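Local atomic coordinates of N-alpha-acetyltransferase 30 (Saccharomyces cerevisiae, PDB entry 6YGA), a protein that acetylates the N-terminal methionine of proteins such as the L-A virus GAG protein, using acetyl-CoA, as the catalytic subunit of the NatC complex. Residues L8-E13 with F39-P44; C64-M69 with I81-V86. One frame throughout, in Å; residues are numbered along the deposited sequence.

Contact 1 (L8-E13 with F39-P44)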
ATOM      1  N   LEU A   8      25.403 -25.136  -5.619  1.00 65.33           N
ATOM      2  CA  LEU A   8      26.477 -24.165  -5.779  1.00 67.87           C
ATOM      3  C   LEU A   8      27.760 -24.640  -5.102  1.00 69.64           C
ATOM      4  O   LEU A   8      27.738 -25.163  -3.984  1.00 70.28           O
ATOM      5  CB  LEU A   8      26.060 -22.817  -5.198  1.00 65.69           C
ATOM      6  CG  LEU A   8      27.201 -21.824  -4.964  1.00 65.44           C
ATOM      7  CD1 LEU A   8      27.609 -21.135  -6.257  1.00 65.63           C
ATOM      8  CD2 LEU A   8      26.831 -20.812  -3.897  1.00 64.50           C
ATOM      9  N   ASP A   9      28.886 -24.450  -5.792  1.00 71.59           N
ATOM     10  CA  ASP A   9      30.216 -24.640  -5.218  1.00 75.00           C
ATOM     11  C   ASP A   9      30.711 -23.279  -4.748  1.00 76.38           C
ATOM     12  O   ASP A   9      31.083 -22.433  -5.567  1.00 77.45           O
ATOM     13  CB  ASP A   9      31.182 -25.247  -6.235  1.00 77.85           C
ATOM     14  CG  ASP A   9      32.539 -25.579  -5.627  1.00 82.29           C
ATOM     15  OD1 ASP A   9      32.656 -25.571  -4.383  1.00 82.56           O
ATOM     16  OD2 ASP A   9      33.489 -25.848  -6.395  1.00 86.33           O
ATOM     17  N   ILE A  10      30.719 -23.070  -3.429  1.00 76.49           N
ATOM     18  CA  ILE A  10      31.102 -21.771  -2.884  1.00 77.08           C
ATOM     19  C   ILE A  10      32.577 -21.484  -3.140  1.00 84.14           C
ATOM     20  O   ILE A  10      32.993 -20.318  -3.180  1.00 87.29           O
ATOM     21  CB  ILE A  10      30.764 -21.707  -1.382  1.00 74.22           C
ATOM     22  CG1 ILE A  10      30.817 -20.264  -0.877  1.00 73.79           C
ATOM     23  CG2 ILE A  10      31.710 -22.595  -0.577  1.00 76.61           C
ATOM     24  CD1 ILE A  10      29.815 -19.344  -1.547  1.00 69.22           C
ATOM     25  N   ARG A  11      33.387 -22.528  -3.327  1.00 89.57           N
ATOM     26  CA  ARG A  11      34.808 -22.325  -3.589  1.00 94.65           C
ATOM     27  C   ARG A  11      35.052 -21.756  -4.984  1.00 97.52           C
ATOM     28  O   ARG A  11      36.039 -21.044  -5.193  1.00103.13           O
ATOM     29  CB  ARG A  11      35.565 -23.642  -3.407  1.00 98.62           C
ATOM     30  CG  ARG A  11      35.436 -24.241  -2.013  1.00100.95           C
ATOM     31  CD  ARG A  11      36.195 -23.418  -0.985  1.00105.96           C
ATOM     32  NE  ARG A  11      37.616 -23.757  -0.948  1.00113.31           N
ATOM     33  CZ  ARG A  11      38.206 -24.386   0.063  1.00116.54           C
ATOM     34  NH1 ARG A  11      37.499 -24.737   1.129  1.00115.95           N
ATOM     35  NH2 ARG A  11      39.503 -24.658   0.014  1.00120.61           N
ATOM     36  N   ASN A  12      34.174 -22.047  -5.943  1.00 95.92           N
ATOM     37  CA  ASN A  12      34.368 -21.579  -7.311  1.00 96.02           C
ATOM     38  C   ASN A  12      34.023 -20.096  -7.399  1.00 91.32           C
ATOM     39  O   ASN A  12      32.882 -19.700  -7.138  1.00 82.15           O
ATOM     40  CB  ASN A  12      33.513 -22.398  -8.279  1.00 93.36           C
ATOM     41  CG  ASN A  12      33.857 -22.136  -9.740  1.00 92.43           C
ATOM     42  OD1 ASN A  12      34.114 -21.000 -10.141  1.00 94.34           O
ATOM     43  ND2 ASN A  12      33.854 -23.192 -10.545  1.00 90.05           N
ATOM     44  N   GLU A  13      35.011 -19.276  -7.761  1.00 98.60           N
ATOM     45  CA  GLU A  13      34.782 -17.839  -7.862  1.00 99.41           C
ATOM     46  C   GLU A  13      34.112 -17.476  -9.180  1.00 98.59           C
ATOM     47  O   GLU A  13      33.294 -16.550  -9.228  1.00 95.08           O
ATOM     48  CB  GLU A  13      36.105 -17.086  -7.704  1.00105.58           C
ATOM     49  CG  GLU A  13      36.015 -15.810  -6.874  1.00107.78           C
ATOM     50  CD  GLU A  13      35.448 -14.633  -7.647  1.00109.62           C
ATOM     51  OE1 GLU A  13      35.582 -14.613  -8.888  1.00112.21           O
ATOM     52  OE2 GLU A  13      34.870 -13.727  -7.009  1.00108.54           O
ATOM     53  N   PHE A  39      23.303 -14.083   0.874  1.00 54.02           N
ATOM     54  CA  PHE A  39      22.643 -15.345   0.564  1.00 51.15           C
ATOM     55  C   PHE A  39      23.639 -16.498   0.482  1.00 53.65           C
ATOM     56  O   PHE A  39      23.488 -17.509   1.175  1.00 54.17           O
ATOM     57  CB  PHE A  39      21.872 -15.226  -0.754  1.00 48.38           C
ATOM     58  CG  PHE A  39      20.499 -14.625  -0.616  1.00 45.28           C
ATOM     59  CD1 PHE A  39      19.424 -15.408  -0.229  1.00 42.64           C
ATOM     60  CD2 PHE A  39      20.276 -13.284  -0.900  1.00 44.55           C
ATOM     61  CE1 PHE A  39      18.157 -14.866  -0.109  1.00 40.76           C
ATOM     62  CE2 PHE A  39      19.010 -12.735  -0.782  1.00 43.08           C
ATOM     63  CZ  PHE A  39      17.949 -13.528  -0.385  1.00 41.90           C
ATOM     64  N   LEU A  40      24.667 -16.360  -0.358  1.00 56.27           N
ATOM     65  CA  LEU A  40      25.459 -17.518  -0.760  1.00 59.49           C
ATOM     66  C   LEU A  40      26.447 -17.965   0.311  1.00 61.65           C
ATOM     67  O   LEU A  40      26.737 -19.162   0.414  1.00 62.53           O
ATOM     68  CB  LEU A  40      26.201 -17.217  -2.065  1.00 63.50           C
ATOM     69  CG  LEU A  40      25.459 -17.497  -3.378  1.00 63.77           C
ATOM     70  CD1 LEU A  40      24.169 -16.693  -3.512  1.00 60.26           C
ATOM     71  CD2 LEU A  40      26.379 -17.238  -4.563  1.00 66.68           C
ATOM     72  N   ASN A  41      26.978 -17.037   1.103  1.00 61.79           N
ATOM     73  CA  ASN A  41      27.923 -17.427   2.141  1.00 65.77           C
ATOM     74  C   ASN A  41      27.231 -18.043   3.349  1.00 64.75           C
ATOM     75  O   ASN A  41      27.782 -18.956   3.975  1.00 67.60           O
ATOM     76  CB  ASN A  41      28.765 -16.222   2.558  1.00 70.03           C
ATOM     77  CG  ASN A  41      29.859 -15.913   1.560  1.00 73.82           C
ATOM     78  OD1 ASN A  41      29.591 -15.681   0.379  1.00 72.71           O
ATOM     79  ND2 ASN A  41      31.101 -15.913   2.026  1.00 78.65           N
ATOM     80  N   GLN A  42      26.025 -17.587   3.677  1.00 63.27           N
ATOM     81  CA  GLN A  42      25.320 -18.093   4.847  1.00 61.67           C
ATOM     82  C   GLN A  42      24.409 -19.274   4.531  1.00 58.35           C
ATOM     83  O   GLN A  42      24.220 -20.145   5.389  1.00 59.67           O
ATOM     84  CB  GLN A  42      24.523 -16.961   5.495  1.00 63.10           C
ATOM     85  CG  GLN A  42      25.407 -15.795   5.930  1.00 67.52           C
ATOM     86  CD  GLN A  42      24.648 -14.710   6.663  1.00 67.37           C
ATOM     87  OE1 GLN A  42      23.647 -14.189   6.168  1.00 67.71           O
ATOM     88  NE2 GLN A  42      25.127 -14.357   7.849  1.00 68.40           N
ATOM     89  N   TRP A  43      23.849 -19.339   3.323  1.00 54.60           N
ATOM     90  CA  TRP A  43      23.070 -20.489   2.865  1.00 51.94           C
ATOM     91  C   TRP A  43      23.630 -20.973   1.531  1.00 55.04           C
ATOM     92  O   TRP A  43      22.956 -20.880   0.495  1.00 55.91           O
ATOM     93  CB  TRP A  43      21.589 -20.147   2.724  1.00 47.27           C
ATOM     94  CG  TRP A  43      20.938 -19.707   3.994  1.00 47.06           C
ATOM     95  CD1 TRP A  43      20.350 -20.502   4.935  1.00 47.49           C
ATOM     96  CD2 TRP A  43      20.796 -18.360   4.458  1.00 45.14           C
ATOM     97  NE1 TRP A  43      19.856 -19.732   5.961  1.00 46.87           N
ATOM     98  CE2 TRP A  43      20.116 -18.415   5.691  1.00 44.44           C
ATOM     99  CE3 TRP A  43      21.180 -17.115   3.952  1.00 43.11           C
ATOM    100  CZ2 TRP A  43      19.814 -17.273   6.425  1.00 42.78           C
ATOM    101  CZ3 TRP A  43      20.878 -15.982   4.682  1.00 42.18           C
ATOM    102  CH2 TRP A  43      20.201 -16.069   5.906  1.00 41.67           C
ATOM    103  N   PRO A  44      24.859 -21.498   1.516  1.00 54.32           N
ATOM    104  CA  PRO A  44      25.386 -22.042   0.255  1.00 54.80           C
ATOM    105  C   PRO A  44      24.609 -23.247  -0.233  1.00 54.57           C
ATOM    106  O   PRO A  44      24.543 -23.488  -1.443  1.00 54.80           O
ATOM    107  CB  PRO A  44      26.835 -22.405   0.608  1.00 56.27           C
ATOM    108  CG  PRO A  44      26.796 -22.670   2.066  1.00 54.92           C
ATOM    109  CD  PRO A  44      25.796 -21.708   2.634  1.00 53.47           C
TER
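Ile10 CD1 lies over a face of the Asn41 amide, above OD1 at 4.1 Å, and over a face of the Leu40 peptide, 3.7 Å from Leu40 O. Farther along 39-44, away from the 8-13 loop, the indole of Trp43 has Gln42 CB resting on one face, nearer its rim than its middle, and makes an edge-to-face pair with the ring of Tyr38. For Ile10, a chi1 of -165° sends CG1 anti to the backbone N, and chi2 of 62° then turns CD1 onto Leu40. Its CB meanwhile stands 4.5 Å from Pro44 CB, a loose apolar touch for which the ring of Pro44 offers a compact surface. Leu8 and Leu40 make the tighter pair. Their side chains cross at about a right angle, and the CD2 methyl of Leu8 sits 3.6 Å from Leu40 CG. Branched leucines suit this spot, since Leu40 also reaches Phe16 and Leu8 reaches Ile19, both on helix 13-26. The 8-13 side is shaped by a type I turn from Asp9 to Asn12, closed by Asn12 N on Asp9 O (3.1 Å). Asn12 then serves as N-cap, its OD1 accepting from Gln15 N. A second subunit, N-alpha-acetyltransferase 35, borders the site: Glu38 of that chain packs on Ile10, and its O takes a weak hydrogen bond from Asn41 ND2. The elements joined here, the link from the first strand to the first helix and the last part of helix 33-40 with what follows it, belong to the N-terminal β-α-α-β portion of the GNAT fold.

Contact 2 (C64-M69 with I81-V86). With EDO (1,2-ethanediol), chain K; EDO (1,2-ethanediol), chain J.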
ATOM      1  N   CYS A  64      19.535 -20.082 -12.465  1.00 54.27           N
ATOM      2  CA  CYS A  64      19.886 -20.247 -11.063  1.00 54.07           C
ATOM      3  C   CYS A  64      18.723 -19.825 -10.182  1.00 50.60           C
ATOM      4  O   CYS A  64      17.839 -19.070 -10.598  1.00 51.38           O
ATOM      5  CB  CYS A  64      21.136 -19.443 -10.701  1.00 57.81           C
ATOM      6  SG  CYS A  64      20.888 -17.659 -10.747  1.00 61.21           S
ATOM      7  N   ILE A  65      18.752 -20.314  -8.947  1.00 46.78           N
ATOM      8  CA  ILE A  65      17.792 -19.926  -7.922  1.00 45.33           C
ATOM      9  C   ILE A  65      18.562 -19.724  -6.624  1.00 43.38           C
ATOM     10  O   ILE A  65      19.478 -20.490  -6.307  1.00 41.19           O
ATOM     11  CB  ILE A  65      16.664 -20.974  -7.781  1.00 43.23           C
ATOM     12  CG1 ILE A  65      15.591 -20.499  -6.802  1.00 44.89           C
ATOM     13  CG2 ILE A  65      17.216 -22.341  -7.378  1.00 41.38           C
ATOM     14  CD1 ILE A  65      14.373 -21.402  -6.776  1.00 47.05           C
ATOM     15  N   VAL A  66      18.219 -18.666  -5.894  1.00 42.39           N
ATOM     16  CA  VAL A  66      18.921 -18.281  -4.675  1.00 44.44           C
ATOM     17  C   VAL A  66      17.901 -18.232  -3.546  1.00 42.28           C
ATOM     18  O   VAL A  66      16.884 -17.533  -3.655  1.00 42.30           O
ATOM     19  CB  VAL A  66      19.632 -16.929  -4.834  1.00 47.28           C
ATOM     20  CG1 VAL A  66      20.440 -16.618  -3.597  1.00 49.44           C
ATOM     21  CG2 VAL A  66      20.524 -16.938  -6.064  1.00 49.48           C
ATOM     22  N   CYS A  67      18.167 -18.966  -2.468  1.00 42.15           N
ATOM     23  CA  CYS A  67      17.207 -19.127  -1.387  1.00 43.00           C
ATOM     24  C   CYS A  67      17.882 -18.948  -0.035  1.00 45.52           C
ATOM     25  O   CYS A  67      19.101 -19.075   0.102  1.00 48.42           O
ATOM     26  CB  CYS A  67      16.529 -20.503  -1.446  1.00 41.96           C
ATOM     27  SG  CYS A  67      15.741 -20.846  -3.033  1.00 45.54           S
ATOM     28  N   LYS A  68      17.060 -18.647   0.969  1.00 43.41           N
ATOM     29  CA  LYS A  68      17.479 -18.593   2.361  1.00 43.07           C
ATOM     30  C   LYS A  68      16.391 -19.234   3.213  1.00 44.22           C
ATOM     31  O   LYS A  68      15.276 -19.487   2.749  1.00 41.23           O
ATOM     32  CB  LYS A  68      17.733 -17.153   2.827  1.00 41.67           C
ATOM     33  CG  LYS A  68      16.465 -16.423   3.239  1.00 43.32           C
ATOM     34  CD  LYS A  68      16.731 -14.987   3.652  1.00 49.37           C
ATOM     35  CE  LYS A  68      15.529 -14.393   4.377  1.00 52.29           C
ATOM     36  NZ  LYS A  68      15.294 -15.056   5.693  1.00 53.47           N
HETATM   37  N   MSE A  69      16.725 -19.502   4.470  1.00 46.80           N
HETATM   38  CA  MSE A  69      15.724 -19.937   5.437  1.00 48.87           C
HETATM   39  C   MSE A  69      16.052 -19.412   6.828  1.00 50.46           C
HETATM   40  O   MSE A  69      17.214 -19.338   7.227  1.00 51.67           O
HETATM   41  CB  MSE A  69      15.601 -21.462   5.457  1.00 51.39           C
HETATM   42  CG  MSE A  69      16.835 -22.199   5.929  1.00 57.58           C
HETATM   43 SE   MSE A  69      16.689 -24.114   5.603  0.70 64.30          SE
HETATM   44  CE  MSE A  69      15.644 -24.636   7.161  1.00 65.50           C
ATOM     45  N   ILE A  81      12.507 -17.750  -1.275  1.00 44.18           N
ATOM     46  CA  ILE A  81      13.084 -17.740  -2.614  1.00 42.26           C
ATOM     47  C   ILE A  81      13.417 -16.294  -2.955  1.00 42.46           C
ATOM     48  O   ILE A  81      12.518 -15.484  -3.212  1.00 43.06           O
ATOM     49  CB  ILE A  81      12.129 -18.359  -3.645  1.00 41.93           C
ATOM     50  CG1 ILE A  81      11.854 -19.826  -3.298  1.00 41.10           C
ATOM     51  CG2 ILE A  81      12.695 -18.233  -5.052  1.00 41.65           C
ATOM     52  CD1 ILE A  81      10.909 -20.522  -4.259  1.00 40.93           C
ATOM     53  N   GLY A  82      14.705 -15.962  -2.948  1.00 42.08           N
ATOM     54  CA  GLY A  82      15.131 -14.596  -3.180  1.00 44.23           C
ATOM     55  C   GLY A  82      15.231 -14.225  -4.645  1.00 47.06           C
ATOM     56  O   GLY A  82      14.709 -13.188  -5.066  1.00 47.03           O
HETATM   57  N   MSE A  83      15.902 -15.063  -5.432  1.00 49.16           N
HETATM   58  CA  MSE A  83      16.090 -14.788  -6.853  1.00 54.39           C
HETATM   59  C   MSE A  83      15.901 -16.017  -7.742  1.00 54.22           C
HETATM   60  O   MSE A  83      16.235 -17.140  -7.363  1.00 54.66           O
HETATM   61  CB  MSE A  83      17.481 -14.200  -7.102  1.00 58.57           C
HETATM   62  CG  MSE A  83      17.691 -12.822  -6.500  1.00 64.70           C
HETATM   63 SE   MSE A  83      18.522 -12.858  -4.734  0.59 69.41          SE
HETATM   64  CE  MSE A  83      20.371 -13.172  -5.281  1.00 68.15           C
ATOM     65  N   LEU A  84      15.363 -15.781  -8.936  1.00 53.27           N
ATOM     66  CA  LEU A  84      15.174 -16.820  -9.941  1.00 51.74           C
ATOM     67  C   LEU A  84      15.412 -16.200 -11.307  1.00 52.81           C
ATOM     68  O   LEU A  84      14.681 -15.291 -11.711  1.00 54.45           O
ATOM     69  CB  LEU A  84      13.771 -17.429  -9.865  1.00 50.90           C
ATOM     70  CG  LEU A  84      13.482 -18.576 -10.838  1.00 52.68           C
ATOM     71  CD1 LEU A  84      14.401 -19.762 -10.565  1.00 52.42           C
ATOM     72  CD2 LEU A  84      12.022 -18.991 -10.752  1.00 52.01           C
ATOM     73  N   ALA A  85      16.429 -16.684 -12.012  1.00 52.23           N
ATOM     74  CA  ALA A  85      16.780 -16.162 -13.324  1.00 51.86           C
ATOM     75  C   ALA A  85      17.072 -17.320 -14.266  1.00 52.98           C
ATOM     76  O   ALA A  85      17.680 -18.317 -13.868  1.00 53.01           O
ATOM     77  CB  ALA A  85      17.989 -15.220 -13.248  1.00 50.21           C
ATOM     78  N   VAL A  86      16.615 -17.186 -15.509  1.00 54.43           N
ATOM     79  CA  VAL A  86      16.887 -18.147 -16.573  1.00 56.50           C
ATOM     80  C   VAL A  86      17.308 -17.359 -17.804  1.00 60.13           C
ATOM     81  O   VAL A  86      16.671 -16.358 -18.149  1.00 60.83           O
ATOM     82  CB  VAL A  86      15.662 -19.031 -16.883  1.00 55.87           C
ATOM     83  CG1 VAL A  86      15.863 -19.792 -18.189  1.00 55.68           C
ATOM     84  CG2 VAL A  86      15.400 -20.000 -15.738  1.00 53.07           C
TER
HETATM   85  C1  EDO K 208      10.141 -14.926  -7.017  1.00 69.08           C
HETATM   86  O1  EDO K 208      10.049 -15.035  -8.443  1.00 69.84           O
HETATM   87  C2  EDO K 208      11.609 -14.924  -6.611  1.00 67.84           C
HETATM   88  O2  EDO K 208      12.249 -13.791  -7.205  1.00 68.96           O
HETATM   89  C1  EDO J 207      17.451 -22.487   9.663  1.00 65.74           C
HETATM   90  O1  EDO J 207      17.810 -21.117   9.873  1.00 68.09           O
HETATM   91  C2  EDO J 207      18.056 -23.366  10.753  1.00 65.96           C
HETATM   92  O2  EDO J 207      17.532 -22.996  12.035  1.00 67.76           O
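Cys64 and Ala85 form a hydrogen-bonded pair of two antiparallel strands, their axes 4.6 Å apart at 173°, with Cys64 N giving to Ala85 O at 2.9 Å and Ala85 N returning to Cys64 O. Val66 and Met83 repeat the pattern, but the register then slips by one residue. Val66 O accepts two N-H groups, Gly82 N at 2.8 Å, almost in line with the C=O bond, and Met83 N at 3.2 Å, on a lone pair in the carbonyl plane. Gly82 and Met83 facing Val66 together define a classic beta bulge, and Gly82, without a side chain, adds no bulk beside the shared oxygen. Its own O receives a weak hydrogen bond from a 1,2-ethanediol. The hairpin of strands 61-72 and 76-86 is central to the GNAT sheet, and, as in other GNATs, the bulge in the fourth strand probably goes with the parting of strands 76-86 and 114-120 where acetyl-CoA binds. On the face toward helix 95-109, Leu84 CD1 lies 3.8 Å from Ile65 CB, while Ile65 CD1 meets Ile81 CG2 at 4.0 Å. The slim Cys67 puts SG 4.0 Å from Ile81 CG1 and also touches Met107 of the helix. Val66 and Met83, the latter a selenomethionine, point the same way on the other face. Bends at chi2 and chi3 (95° and 78°) fold the flexible chain of Met83 back, so that CE lies against both methyls of Val66, 3.8 Å from CG1. Ile23 of helix 13-26 packs on Met83 and Val66 alike, and Tyr31 and Tyr36 also touch Met83.

Contact 2 lies at the heart of the chain, whereas contact 1 sits at its surface, about 13 Å away centre to centre and beside the N-alpha-acetyltransferase 35 subunit. The central pair is knit by backbone hydrogen bonds, with buried apolar side chains on both faces of the sheet; between 8-13 and 39-44 a few aliphatic touches do the work, and polar groups serve a turn, a helix N-cap and a weak bond to the neighbouring subunit. Helices 13-26 and 33-40 connect the two places. Phe39, from the second, sets its CB 3.5 Å from Val66 CG1, and Trp43 CE3 rests 3.6 Å from Lys68 CB, so 39-44 lies against strand 61-72 as well as the 8-13 loop.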